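Local coordinates for carbohydrate binding module family 33 and 10 domain protein (Teredinibacter turnerae, PDB 6RW7) that is an AA10 lytic polysaccharide monooxygenase, here as its copper-binding catalytic domain, which probably binds cellulose and cleaves its glycosidic bonds by oxidation, at residues 50-55 with 191-196; 105-110 with 185-190. All blocks are in the same frame, centred on the assembly; numbering follows the deposited sequence.

In the fold
From the N terminus, where His-1 binds the copper (I) ion, the chain first reaches residues 50-55, a short strand. Next come residues 105-110, the loop after strand 96-101 that carries the other histidine of the copper (I) site, His-107. Contact 2 (105-110 with 185-190) closes on the end of strand 178-187, and contact 1 (50-55 with 191-196) closes on the following strand, 193-202. Contact 2 is therefore nested inside the loop closed by contact 1. Strands 178-187 and 193-202 are neighbours in the sheet, so the contacts adjoin, their centres about 9 Å apart. A salt bridge from Glu-193 to Arg-187 joins them beside the copper (I) ion.

Contact 1: residues 50-55 with 191-196; sequences SVVAHH and TYERFF
Strand 52-54 pairs antiparallel with the start of strand 193-202, near the copper (I) site of the LPMO domain. Ala-53 and Arg-194 form the hydrogen-bonded pair: Ala-53 N to Arg-194 O is 3.0 Å and Arg-194 N to Ala-53 O is 2.9 Å. Phe-196 N also bonds to Val-51 O.

Val-52, His-54, Glu-193 and Phe-195 share one face of the sheet. His-54 and Glu-193 lie side by side. His-54 NE2 donates to the anti lone pair of Glu-193 OE2 at 2.9 Å, with the ring and carboxylate planes 63° apart. Glu-73 takes the other ring nitrogen, ND1. Glu-193 CG is anti to the backbone N (chi1 -172°), which brings it alongside His-54 and against Val-52 CG2. Val-52 CG2 also meets Phe-195 CE2 at 3.5 Å, and the Phe-195 ring approaches the copper.

On the other face, Ala-53 CB sits at the edge of the Phe-196 ring, 3.8 Å from CE1. Arg-194 bends at chi3 (-66°), and its NE donates to His-55 O at 3.0 Å. Arg-194 NH2 donates to a water that also lies close to His-55 O, while Glu-184 and Glu-113 form salt bridges with the guanidinium.

A glutamine in place of Glu-193 would probably leave Arg-187 without its charged mate and His-54 with a weaker acceptor. Glu-193 is a copper (I) ligand in a structure of this protein. Here it is not bound to the ion, but its carboxylate stands beside His-107. His-54 grips OE2 and Arg-187 grips OE1, which limits rotation of the carboxylate at the copper site.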
ATOM      1  N   SER A  50      -4.841  -8.277   4.761  1.00 11.24           N
ATOM      2  CA  SER A  50      -6.031  -7.886   5.556  1.00 10.73           C
ATOM      3  C   SER A  50      -5.856  -6.524   6.210  1.00 10.78           C
ATOM      4  O   SER A  50      -6.330  -6.370   7.337  1.00  9.78           O
ATOM      5  CB  SER A  50      -6.328  -8.945   6.573  1.00 11.27           C
ATOM      6  OG  SER A  50      -6.390 -10.219   5.953  1.00 12.70           O
ATOM      7  N   VAL A  51      -5.210  -5.571   5.537  1.00 10.14           N
ATOM      8  CA  VAL A  51      -5.194  -4.180   6.062  1.00 10.00           C
ATOM      9  C   VAL A  51      -6.471  -3.533   5.528  1.00  9.91           C
ATOM     10  O   VAL A  51      -6.512  -3.202   4.331  1.00  9.63           O
ATOM     11  CB  VAL A  51      -3.932  -3.392   5.682  1.00  9.97           C
ATOM     12  CG1 VAL A  51      -3.946  -2.080   6.432  1.00 10.56           C
ATOM     13  CG2 VAL A  51      -2.652  -4.157   5.992  1.00  9.92           C
ATOM     14  N   VAL A  52      -7.506  -3.440   6.366  1.00  9.22           N
ATOM     15  CA  VAL A  52      -8.905  -3.301   5.881  1.00  9.83           C
ATOM     16  C   VAL A  52      -9.726  -2.344   6.740  1.00 10.33           C
ATOM     17  O   VAL A  52      -9.520  -2.273   7.973  1.00 11.13           O
ATOM     18  CB  VAL A  52      -9.591  -4.683   5.770  1.00 10.31           C
ATOM     19  CG1 VAL A  52      -9.763  -5.357   7.120  1.00 10.39           C
ATOM     20  CG2 VAL A  52     -10.910  -4.619   5.013  1.00 10.29           C
ATOM     21  N   ALA A  53     -10.648  -1.666   6.065  1.00 10.20           N
ATOM     22  CA  ALA A  53     -11.689  -0.849   6.705  1.00 10.22           C
ATOM     23  C   ALA A  53     -12.954  -0.931   5.866  1.00  9.92           C
ATOM     24  O   ALA A  53     -12.931  -1.524   4.777  1.00 10.38           O
ATOM     25  CB  ALA A  53     -11.203   0.573   6.851  1.00 10.13           C
ATOM     26  N   HIS A  54     -14.028  -0.299   6.336  1.00 10.46           N
ATOM     27  CA  HIS A  54     -15.297  -0.227   5.598  1.00 10.38           C
ATOM     28  C   HIS A  54     -15.734   1.230   5.562  1.00 11.02           C
ATOM     29  O   HIS A  54     -16.606   1.601   6.330  1.00 11.96           O
ATOM     30  CB  HIS A  54     -16.350  -1.139   6.231  1.00 10.15           C
ATOM     31  CG  HIS A  54     -15.981  -2.570   6.120  1.00 10.69           C
ATOM     32  ND1 HIS A  54     -15.194  -3.194   7.058  1.00 11.57           N
ATOM     33  CD2 HIS A  54     -16.261  -3.483   5.170  1.00 11.60           C
ATOM     34  CE1 HIS A  54     -14.974  -4.439   6.676  1.00 12.04           C
ATOM     35  NE2 HIS A  54     -15.655  -4.646   5.538  1.00 13.27           N
ATOM     36  N   HIS A  55     -15.107   2.002   4.689  1.00 10.93           N
ATOM     37  CA  HIS A  55     -15.398   3.443   4.513  1.00 10.67           C
ATOM     38  C   HIS A  55     -14.708   3.920   3.245  1.00 10.80           C
ATOM     39  O   HIS A  55     -14.159   3.075   2.504  1.00 11.04           O
ATOM     40  CB  HIS A  55     -15.001   4.228   5.761  1.00 10.75           C
ATOM     41  CG  HIS A  55     -13.568   4.122   6.141  1.00 10.48           C
ATOM     42  ND1 HIS A  55     -12.510   4.303   5.233  1.00 10.62           N
ATOM     43  CD2 HIS A  55     -13.005   3.864   7.337  1.00 10.50           C
ATOM     44  CE1 HIS A  55     -11.381   4.172   5.891  1.00 10.32           C
ATOM     45  NE2 HIS A  55     -11.645   3.893   7.174  1.00 11.01           N
ATOM     46  N   THR A 191     -20.547  -2.711   0.469  1.00 12.92           N
ATOM     47  CA  THR A 191     -19.713  -3.021   1.648  1.00 12.09           C
ATOM     48  C   THR A 191     -18.850  -1.839   2.083  1.00 11.87           C
ATOM     49  O   THR A 191     -18.444  -1.798   3.257  1.00 11.89           O
ATOM     50  CB  THR A 191     -18.759  -4.200   1.391  1.00 11.99           C
ATOM     51  OG1 THR A 191     -17.736  -3.877   0.428  1.00 11.19           O
ATOM     52  CG2 THR A 191     -19.504  -5.458   0.989  1.00 12.42           C
ATOM     53  N   TYR A 192     -18.451  -0.995   1.125  1.00 11.17           N
ATOM     54  CA  TYR A 192     -17.390   0.033   1.300  1.00 11.49           C
ATOM     55  C   TYR A 192     -16.091  -0.601   1.790  1.00 11.17           C
ATOM     56  O   TYR A 192     -15.215   0.096   2.301  1.00 11.02           O
ATOM     57  CB  TYR A 192     -17.824   1.178   2.223  1.00 12.78           C
ATOM     58  CG  TYR A 192     -18.627   2.254   1.525  1.00 14.47           C
ATOM     59  CD1 TYR A 192     -18.137   2.919   0.417  1.00 14.70           C
ATOM     60  CD2 TYR A 192     -19.909   2.565   1.941  1.00 16.12           C
ATOM     61  CE1 TYR A 192     -18.881   3.898  -0.234  1.00 15.39           C
ATOM     62  CE2 TYR A 192     -20.652   3.556   1.322  1.00 16.30           C
ATOM     63  CZ  TYR A 192     -20.146   4.219   0.220  1.00 16.51           C
ATOM     64  OH  TYR A 192     -20.927   5.163  -0.398  1.00 19.01           O
ATOM     65  N   GLU A 193     -15.909  -1.894   1.587  1.00 10.46           N
ATOM     66  CA  GLU A 193     -14.672  -2.548   2.079  1.00 10.78           C
ATOM     67  C   GLU A 193     -13.495  -2.021   1.256  1.00  9.86           C
ATOM     68  O   GLU A 193     -13.614  -1.881   0.032  1.00 11.01           O
ATOM     69  CB  GLU A 193     -14.799  -4.060   1.963  1.00 11.77           C
ATOM     70  CG  GLU A 193     -13.674  -4.813   2.604  1.00 12.66           C
ATOM     71  CD  GLU A 193     -13.996  -6.276   2.733  1.00 14.80           C
ATOM     72  OE1 GLU A 193     -13.757  -7.017   1.767  1.00 16.06           O
ATOM     73  OE2 GLU A 193     -14.610  -6.632   3.769  1.00 19.25           O
ATOM     74  N   ARG A 194     -12.423  -1.696   1.948  1.00  9.22           N
ATOM     75  CA  ARG A 194     -11.264  -0.975   1.365  1.00  9.48           C
ATOM     76  C   ARG A 194      -9.990  -1.575   1.945  1.00  9.46           C
ATOM     77  O   ARG A 194      -9.944  -1.829   3.155  1.00  8.98           O
ATOM     78  CB  ARG A 194     -11.373   0.511   1.701  1.00  9.58           C
ATOM     79  CG  ARG A 194     -10.307   1.400   1.070  1.00  9.35           C
ATOM     80  CD  ARG A 194     -10.632   2.874   1.335  1.00  9.45           C
ATOM     81  NE  ARG A 194     -11.860   3.199   0.612  1.00 10.03           N
ATOM     82  CZ  ARG A 194     -11.940   3.715  -0.612  1.00 10.09           C
ATOM     83  NH1 ARG A 194     -10.872   4.152  -1.271  1.00 10.19           N
ATOM     84  NH2 ARG A 194     -13.120   3.793  -1.199  1.00 10.73           N
ATOM     85  N   PHE A 195      -8.988  -1.792   1.095  1.00  9.42           N
ATOM     86  CA  PHE A 195      -7.692  -2.372   1.501  1.00  9.62           C
ATOM     87  C   PHE A 195      -6.598  -1.347   1.261  1.00  9.47           C
ATOM     88  O   PHE A 195      -6.737  -0.490   0.358  1.00  9.52           O
ATOM     89  CB  PHE A 195      -7.434  -3.675   0.750  1.00  9.79           C
ATOM     90  CG  PHE A 195      -8.455  -4.713   1.109  1.00  9.79           C
ATOM     91  CD1 PHE A 195      -9.629  -4.807   0.387  1.00 10.79           C
ATOM     92  CD2 PHE A 195      -8.257  -5.554   2.199  1.00  9.96           C
ATOM     93  CE1 PHE A 195     -10.598  -5.724   0.762  1.00 10.68           C
ATOM     94  CE2 PHE A 195      -9.235  -6.453   2.583  1.00 10.64           C
ATOM     95  CZ  PHE A 195     -10.400  -6.525   1.867  1.00 10.52           C
ATOM     96  N   PHE A 196      -5.594  -1.379   2.120  1.00  9.38           N
ATOM     97  CA  PHE A 196      -4.527  -0.362   2.178  1.00  9.79           C
ATOM     98  C   PHE A 196      -3.167  -1.011   1.969  1.00  9.61           C
ATOM     99  O   PHE A 196      -2.923  -2.073   2.477  1.00  9.48           O
ATOM    100  CB  PHE A 196      -4.568   0.384   3.516  1.00  9.76           C
ATOM    101  CG  PHE A 196      -5.907   0.997   3.796  1.00  9.77           C
ATOM    102  CD1 PHE A 196      -6.902   0.269   4.428  1.00  9.99           C
ATOM    103  CD2 PHE A 196      -6.190   2.279   3.362  1.00  9.97           C
ATOM    104  CE1 PHE A 196      -8.143   0.835   4.646  1.00 10.06           C
ATOM    105  CE2 PHE A 196      -7.436   2.846   3.585  1.00 10.46           C
ATOM    106  CZ  PHE A 196      -8.409   2.111   4.221  1.00  9.98           C
TER
HETATM  107  O   HOH W   1     -14.706   1.554  -0.192  1.00 11.66           O

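Contact 2: residues 105-110 with 185-190. With CU1 (copper (I) ion), chain D.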
ATOM      1  N   GLY A 105      -8.837 -12.728  -1.950  1.00 12.19           N
ATOM      2  CA  GLY A 105     -10.234 -12.275  -1.890  1.00 12.86           C
ATOM      3  C   GLY A 105     -10.556 -11.485  -3.144  1.00 12.66           C
ATOM      4  O   GLY A 105     -10.464 -10.254  -3.145  1.00 12.19           O
ATOM      5  N   PRO A 106     -10.812 -12.169  -4.282  1.00 12.64           N
ATOM      6  CA  PRO A 106     -10.816 -11.507  -5.583  1.00 12.27           C
ATOM      7  C   PRO A 106     -12.158 -10.837  -5.898  1.00 12.19           C
ATOM      8  O   PRO A 106     -12.910 -11.261  -6.781  1.00 13.24           O
ATOM      9  CB  PRO A 106     -10.441 -12.651  -6.526  1.00 13.57           C
ATOM     10  CG  PRO A 106     -11.100 -13.853  -5.882  1.00 13.77           C
ATOM     11  CD  PRO A 106     -10.893 -13.632  -4.396  1.00 13.60           C
ATOM     12  N   HIS A 107     -12.404  -9.740  -5.195  1.00 11.87           N
ATOM     13  CA  HIS A 107     -13.663  -8.962  -5.269  1.00 12.05           C
ATOM     14  C   HIS A 107     -13.648  -8.062  -6.525  1.00 10.99           C
ATOM     15  O   HIS A 107     -13.838  -6.841  -6.396  1.00 11.61           O
ATOM     16  CB  HIS A 107     -13.849  -8.101  -4.012  1.00 13.19           C
ATOM     17  CG  HIS A 107     -13.516  -8.748  -2.713  1.00 15.23           C
ATOM     18  ND1 HIS A 107     -14.227  -9.826  -2.223  1.00 16.56           N
ATOM     19  CD2 HIS A 107     -12.584  -8.447  -1.781  1.00 14.82           C
ATOM     20  CE1 HIS A 107     -13.730 -10.177  -1.049  1.00 16.71           C
ATOM     21  NE2 HIS A 107     -12.717  -9.341  -0.751  1.00 15.43           N
ATOM     22  N   PHE A 108     -13.492  -8.629  -7.710  1.00 11.17           N
ATOM     23  CA  PHE A 108     -13.551  -7.879  -8.986  1.00 11.33           C
ATOM     24  C   PHE A 108     -14.926  -7.239  -9.158  1.00 11.72           C
ATOM     25  O   PHE A 108     -15.004  -6.092  -9.580  1.00 12.07           O
ATOM     26  CB  PHE A 108     -13.252  -8.805 -10.159  1.00 11.26           C
ATOM     27  CG  PHE A 108     -11.802  -9.194 -10.284  1.00 11.89           C
ATOM     28  CD1 PHE A 108     -10.870  -8.293 -10.762  1.00 11.94           C
ATOM     29  CD2 PHE A 108     -11.377 -10.479  -9.978  1.00 12.28           C
ATOM     30  CE1 PHE A 108      -9.542  -8.664 -10.931  1.00 11.49           C
ATOM     31  CE2 PHE A 108     -10.053 -10.854 -10.140  1.00 12.73           C
ATOM     32  CZ  PHE A 108      -9.131  -9.940 -10.607  1.00 12.33           C
ATOM     33  N   SER A 109     -15.986  -7.988  -8.858  1.00 12.67           N
ATOM     34  CA  SER A 109     -17.368  -7.671  -9.300  1.00 13.01           C
ATOM     35  C   SER A 109     -17.887  -6.346  -8.725  1.00 11.88           C
ATOM     36  O   SER A 109     -18.800  -5.783  -9.356  1.00 13.10           O
ATOM     37  CB  SER A 109     -18.316  -8.800  -8.989  1.00 13.77           C
ATOM     38  OG  SER A 109     -18.549  -8.876  -7.588  1.00 14.92           O
ATOM     39  N   ASP A 110     -17.386  -5.867  -7.582  1.00 11.88           N
ATOM     40  CA  ASP A 110     -17.842  -4.578  -7.013  1.00 11.79           C
ATOM     41  C   ASP A 110     -16.622  -3.709  -6.674  1.00 10.74           C
ATOM     42  O   ASP A 110     -16.781  -2.767  -5.904  1.00 11.56           O
ATOM     43  CB  ASP A 110     -18.824  -4.786  -5.851  1.00 12.78           C
ATOM     44  CG  ASP A 110     -18.225  -5.573  -4.700  1.00 14.17           C
ATOM     45  OD1 ASP A 110     -17.017  -5.933  -4.771  1.00 12.82           O
ATOM     46  OD2 ASP A 110     -18.984  -5.830  -3.723  1.00 14.72           O
ATOM     47  N   TRP A 185      -7.495   0.262  -2.275  1.00  8.28           N
ATOM     48  CA  TRP A 185      -8.370  -0.470  -3.215  1.00  8.71           C
ATOM     49  C   TRP A 185      -9.754  -0.473  -2.580  1.00  8.59           C
ATOM     50  O   TRP A 185      -9.907  -1.113  -1.536  1.00  9.26           O
ATOM     51  CB  TRP A 185      -7.814  -1.860  -3.520  1.00  8.91           C
ATOM     52  CG  TRP A 185      -8.805  -2.802  -4.118  1.00  8.60           C
ATOM     53  CD1 TRP A 185      -9.736  -2.538  -5.081  1.00  9.34           C
ATOM     54  CD2 TRP A 185      -8.944  -4.188  -3.771  1.00  9.15           C
ATOM     55  NE1 TRP A 185     -10.468  -3.660  -5.335  1.00  9.56           N
ATOM     56  CE2 TRP A 185     -10.013  -4.681  -4.543  1.00  9.85           C
ATOM     57  CE3 TRP A 185      -8.284  -5.047  -2.880  1.00  9.85           C
ATOM     58  CZ2 TRP A 185     -10.444  -5.998  -4.439  1.00  9.83           C
ATOM     59  CZ3 TRP A 185      -8.710  -6.354  -2.792  1.00 10.22           C
ATOM     60  CH2 TRP A 185      -9.788  -6.812  -3.549  1.00 10.15           C
ATOM     61  N   GLY A 186     -10.697   0.249  -3.171  1.00  9.23           N
ATOM     62  CA  GLY A 186     -12.033   0.388  -2.573  1.00  9.46           C
ATOM     63  C   GLY A 186     -13.088  -0.333  -3.375  1.00 10.06           C
ATOM     64  O   GLY A 186     -13.182  -0.137  -4.613  1.00 10.56           O
ATOM     65  N   ARG A 187     -13.901  -1.117  -2.681  1.00 10.49           N
ATOM     66  CA  ARG A 187     -15.145  -1.686  -3.239  1.00 10.64           C
ATOM     67  C   ARG A 187     -16.251  -0.639  -3.109  1.00 11.40           C
ATOM     68  O   ARG A 187     -16.094   0.364  -2.393  1.00 11.40           O
ATOM     69  CB  ARG A 187     -15.470  -2.992  -2.509  1.00 10.91           C
ATOM     70  CG  ARG A 187     -14.422  -4.066  -2.748  1.00 11.18           C
ATOM     71  CD  ARG A 187     -14.601  -5.280  -1.874  1.00 11.55           C
ATOM     72  NE  ARG A 187     -15.852  -5.970  -2.147  1.00 11.69           N
ATOM     73  CZ  ARG A 187     -16.430  -6.859  -1.336  1.00 12.67           C
ATOM     74  NH1 ARG A 187     -15.852  -7.223  -0.204  1.00 13.19           N
ATOM     75  NH2 ARG A 187     -17.588  -7.372  -1.658  1.00 13.83           N
ATOM     76  N   ASN A 188     -17.357  -0.891  -3.787  1.00 10.87           N
ATOM     77  CA  ASN A 188     -18.459   0.077  -3.852  1.00 11.42           C
ATOM     78  C   ASN A 188     -19.246   0.068  -2.534  1.00 11.39           C
ATOM     79  O   ASN A 188     -18.908  -0.664  -1.595  1.00 11.25           O
ATOM     80  CB  ASN A 188     -19.300  -0.193  -5.092  1.00 12.49           C
ATOM     81  CG  ASN A 188     -20.311  -1.294  -4.903  1.00 13.03           C
ATOM     82  OD1 ASN A 188     -20.204  -2.130  -4.006  1.00 12.92           O
ATOM     83  ND2 ASN A 188     -21.322  -1.256  -5.747  1.00 15.49           N
ATOM     84  N   GLU A 189     -20.316   0.850  -2.510  1.00 13.40           N
ATOM     85  CA  GLU A 189     -21.114   1.134  -1.300  1.00 15.17           C
ATOM     86  C   GLU A 189     -21.809  -0.118  -0.755  1.00 14.50           C
ATOM     87  O   GLU A 189     -22.253  -0.034   0.395  1.00 16.24           O
ATOM     88  CB  GLU A 189     -22.138   2.214  -1.648  1.00 18.78           C
ATOM     89  CG  GLU A 189     -23.155   1.727  -2.653  1.00 21.14           C
ATOM     90  CD  GLU A 189     -24.242   2.714  -3.006  1.00 28.06           C
ATOM     91  OE1 GLU A 189     -24.412   3.693  -2.252  1.00 34.58           O
ATOM     92  OE2 GLU A 189     -24.936   2.469  -4.008  1.00 37.19           O
ATOM     93  N   HIS A 190     -21.904  -1.242  -1.471  1.00 13.54           N
ATOM     94  CA  HIS A 190     -22.575  -2.441  -0.900  1.00 14.61           C
ATOM     95  C   HIS A 190     -21.879  -2.813   0.425  1.00 14.57           C
ATOM     96  O   HIS A 190     -22.572  -3.220   1.372  1.00 13.70           O
ATOM     97  CB  HIS A 190     -22.578  -3.629  -1.869  1.00 16.99           C
ATOM     98  CG  HIS A 190     -23.418  -4.769  -1.397  1.00 19.02           C
ATOM     99  ND1 HIS A 190     -24.797  -4.733  -1.458  1.00 21.90           N
ATOM    100  CD2 HIS A 190     -23.092  -5.947  -0.827  1.00 21.98           C
ATOM    101  CE1 HIS A 190     -25.279  -5.857  -0.958  1.00 22.28           C
ATOM    102  NE2 HIS A 190     -24.264  -6.617  -0.575  1.00 22.42           N
TER
HETATM  103 CU   CU1 D 303     -11.421  -9.654   0.693  1.00 14.51          CU
HETATM  104  O   HOH W   2     -18.968  -3.648  -2.012  1.00 11.54           O
HETATM  105  O   HOH W   3     -11.989 -12.139   0.807  1.00 42.45           O
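The His-107 ring lies between two groups. Over the centre of one face is Arg-187 NH1, and over the opposite face, toward the rim, is Gly-105 O. The Arg-187 guanidinium stacks flat on the imidazole, centres 4.0 Å apart and planes at 12°. The Trp-185 indole turns an edge to the same loop: its CH2 is 3.5 Å from Gly-105 O, which lies in the indole plane. Trp-185 CH2 also reaches His-107 CD2 at 3.7 Å, but the two rings are slid apart and barely overlap. Trp-185 NE1 is bonded to Thr-111.

At its edge, the guanidinium of Arg-187 meets Asp-110 in a salt bridge. Arg-187 grips the carboxylate side-on, NE to Asp-110 OD1 and NH2 to Asp-110 OD2, each at 2.9 Å. The bend of the arginine at chi3 (64°) carries the guanidinium across to both His-107 and Asp-110. With NH1 in a salt bridge to Glu-193, NE and NH2 on Asp-110 and one face on His-107, the group probably has little freedom to turn.

Asn-188 N donates to Asp-110 O at 2.9 Å, joining the loop to the chain just beyond the strand end. Beyond it, Asn-188 OD1 accepts from His-190 N in an Asx turn. A water lies 2.8 Å from both Asp-110 OD2 and Asn-188 OD1.

His-107 NE2 binds the copper (I) ion at 2.0 Å. Together with the amino-terminal His-1, it forms the histidine brace characteristic of LPMOs. Arg-187 is a second-shell residue: held by two carboxylates, it lies flat against the imidazole and probably fixes the orientation of that ring at the metal.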